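Fructokinase (Xylella fastidiosa, PDB 3LKI) is a PfkB-family sugar kinase that binds ATP and probably transfers its terminal phosphate to fructose. Local coordinates at residues G303-T308 / S320-L325. Residues are numbered along the deposited sequence; the frame is centred on the assembly and turned at random.
Sequences GALAVT and SEVLSL. With K (potassium ion), chain C; ATP (adenosine-5'-triphosphate), chain E.
Leu-305 bridges two helices by laying its CD1 methyl on segment 320-325, part of helix 319-328, where it lies 3.6 Å from Val-322 CA and 3.5 Å from Glu-321 O. That methyl also meets Val-322 CG2 and the CB of Glu-321, while the branch point of the same leucine faces Leu-325, with Leu-305 CG to Leu-325 CD2 at 3.8 Å. The two leucines reach toward each other tip to tip: CG of Leu-305, anti to the carbonyl carbon (chi1 -74°), directs the branch at Leu-325 while CD1 reaches the backbone of Glu-321 and Val-322. Leucine suits both places because its long apolar arm spans the 10.3 Å between the axes of segments 303-307 and 320-325, whose directions differ by 110°. Ala-304 adds its small methyl between two neighbours, with CB 4.2 Å from Leu-325 CD2 on one hand and 4.1 Å from ATP N3 on the other. Next to it, Gly-303, with no side chain, brings its CA up against the ribose at ATP O4'.

The polar end of Glu-321 turns from the apolar patch to its own helix start, where OE1 accepts a hydrogen bond from the backbone N of Met-318. Thr-308 OG1 donates to Leu-305 O at 3.0 Å from above the carbonyl plane, linking Thr-308 back to the carbonyl three residues earlier. Close by, Ala-306 O binds the potassium ion at 3.2 Å, joined by carbonyls of Asp-256, Asn-258, Arg-309 and Gly-311.

The contact thus packs helix 319-328 against the C-terminal part of helix 289-307, where Phe-298, Ala-301 and Val-302 cover Val-322. Both helices belong to the ribokinase-like alpha/beta fold, built on a largely parallel central sheet, and meet at its nucleotide side.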
loop_
_atom_site.group_PDB
_atom_site.type_symbol
_atom_site.label_atom_id
_atom_site.label_comp_id
_atom_site.label_asym_id
_atom_site.label_seq_id
_atom_site.Cartn_x
_atom_site.Cartn_y
_atom_site.Cartn_z
ATOM N N GLY B 303 26.916 1.238 13.747
ATOM C CA GLY B 303 25.933 0.165 13.733
ATOM C C GLY B 303 25.410 -0.163 15.123
ATOM O O GLY B 303 24.217 -0.402 15.297
ATOM N N ALA B 304 26.299 -0.169 16.113
ATOM C CA ALA B 304 25.900 -0.471 17.483
ATOM C C ALA B 304 24.939 0.575 18.051
ATOM O O ALA B 304 23.967 0.229 18.714
ATOM C CB ALA B 304 27.132 -0.592 18.382
ATOM N N LEU B 305 25.213 1.852 17.793
ATOM C CA LEU B 305 24.369 2.932 18.299
ATOM C C LEU B 305 23.012 3.001 17.613
ATOM O O LEU B 305 22.046 3.540 18.169
ATOM C CB LEU B 305 25.087 4.276 18.162
ATOM C CG LEU B 305 26.223 4.507 19.166
ATOM C CD1 LEU B 305 26.939 5.809 18.855
ATOM C CD2 LEU B 305 25.651 4.548 20.592
ATOM N N ALA B 306 22.933 2.452 16.408
ATOM C CA ALA B 306 21.683 2.458 15.668
ATOM C C ALA B 306 20.739 1.391 16.211
ATOM O O ALA B 306 19.555 1.656 16.416
ATOM C CB ALA B 306 21.944 2.220 14.183
ATOM N N VAL B 307 21.272 0.193 16.452
ATOM C CA VAL B 307 20.476 -0.924 16.956
ATOM C C VAL B 307 19.883 -0.670 18.345
ATOM O O VAL B 307 18.945 -1.355 18.765
ATOM C CB VAL B 307 21.311 -2.237 16.995
ATOM C CG1 VAL B 307 22.402 -2.146 18.055
ATOM C CG2 VAL B 307 20.401 -3.416 17.278
ATOM N N THR B 308 20.431 0.308 19.060
ATOM C CA THR B 308 19.924 0.639 20.386
ATOM C C THR B 308 18.833 1.711 20.284
ATOM O O THR B 308 18.268 2.116 21.289
ATOM C CB THR B 308 21.047 1.176 21.320
ATOM O OG1 THR B 308 21.479 2.468 20.872
ATOM C CG2 THR B 308 22.236 0.226 21.328
ATOM N N SER B 320 29.720 12.963 17.308
ATOM C CA SER B 320 30.145 13.044 18.708
ATOM C C SER B 320 29.777 11.796 19.510
ATOM O O SER B 320 30.557 11.327 20.333
ATOM C CB SER B 320 29.532 14.273 19.384
ATOM O OG SER B 320 28.124 14.222 19.318
ATOM N N GLU B 321 28.585 11.261 19.266
ATOM C CA GLU B 321 28.119 10.072 19.972
ATOM C C GLU B 321 28.894 8.815 19.565
ATOM O O GLU B 321 29.223 7.981 20.411
ATOM C CB GLU B 321 26.624 9.878 19.715
ATOM C CG GLU B 321 25.781 11.082 20.124
ATOM C CD GLU B 321 24.310 10.904 19.796
ATOM O OE1 GLU B 321 23.987 10.638 18.618
ATOM O OE2 GLU B 321 23.479 11.037 20.718
ATOM N N VAL B 322 29.179 8.679 18.273
ATOM C CA VAL B 322 29.934 7.524 17.799
ATOM C C VAL B 322 31.341 7.555 18.417
ATOM O O VAL B 322 31.793 6.570 19.002
ATOM C CB VAL B 322 30.055 7.530 16.256
ATOM C CG1 VAL B 322 30.942 6.377 15.790
ATOM C CG2 VAL B 322 28.671 7.435 15.636
ATOM N N LEU B 323 32.024 8.693 18.295
ATOM C CA LEU B 323 33.365 8.837 18.853
ATOM C C LEU B 323 33.371 8.590 20.367
ATOM O O LEU B 323 34.309 7.987 20.901
ATOM C CB LEU B 323 33.918 10.230 18.536
ATOM C CG LEU B 323 34.106 10.551 17.043
ATOM C CD1 LEU B 323 34.622 11.972 16.870
ATOM C CD2 LEU B 323 35.065 9.549 16.419
ATOM N N SER B 324 32.326 9.039 21.061
ATOM C CA SER B 324 32.244 8.826 22.508
ATOM C C SER B 324 32.204 7.345 22.833
ATOM O O SER B 324 32.895 6.890 23.744
ATOM C CB SER B 324 31.001 9.499 23.103
ATOM O OG SER B 324 31.181 10.894 23.171
ATOM N N LEU B 325 31.385 6.594 22.102
ATOM C CA LEU B 325 31.279 5.154 22.325
ATOM C C LEU B 325 32.644 4.499 22.120
ATOM O O LEU B 325 33.055 3.637 22.902
ATOM C CB LEU B 325 30.264 4.530 21.365
ATOM C CG LEU B 325 30.206 2.998 21.388
ATOM C CD1 LEU B 325 29.854 2.527 22.785
ATOM C CD2 LEU B 325 29.193 2.489 20.370
HETATM K K K C . 17.255 0.651 14.490
HETATM P PG ATP E . 20.263 -5.570 8.024
HETATM O O1G ATP E . 20.200 -6.484 6.832
HETATM O O2G ATP E . 20.282 -4.095 7.646
HETATM O O3G ATP E . 19.088 -5.872 8.969
HETATM P PB ATP E . 22.607 -7.227 8.702
HETATM O O1B ATP E . 21.944 -8.490 9.224
HETATM O O2B ATP E . 23.198 -7.158 7.338
HETATM O O3B ATP E . 21.636 -5.923 8.764
HETATM P PA ATP E . 24.199 -7.401 11.156
HETATM O O1A ATP E . 23.025 -7.622 12.076
HETATM O O2A ATP E . 25.120 -8.534 10.823
HETATM O O3A ATP E . 23.724 -6.757 9.737
HETATM O "O5'" ATP E . 25.175 -5.810 11.253
HETATM C "C5'" ATP E . 25.452 -4.439 11.212
HETATM C "C4'" ATP E . 26.664 -4.130 12.067
HETATM O "O4'" ATP E . 25.954 -3.550 13.173
HETATM C "C3'" ATP E . 27.394 -5.302 12.777
HETATM O "O3'" ATP E . 28.497 -5.806 12.052
HETATM C "C2'" ATP E . 27.748 -4.693 14.071
HETATM O "O2'" ATP E . 28.956 -3.905 13.959
HETATM C "C1'" ATP E . 26.536 -3.882 14.433
HETATM N N9 ATP E . 25.587 -4.764 15.263
HETATM C C8 ATP E . 24.434 -5.434 14.871
HETATM N N7 ATP E . 23.860 -6.116 15.902
HETATM C C5 ATP E . 24.619 -5.901 16.974
HETATM C C6 ATP E . 24.617 -6.300 18.417
HETATM N N6 ATP E . 23.631 -7.094 18.883
HETATM N N1 ATP E . 25.650 -5.838 19.261
HETATM C C2 ATP E . 26.689 -5.012 18.820
HETATM N N3 ATP E . 26.749 -4.606 17.506
HETATM C C4 ATP E . 25.762 -5.005 16.566
#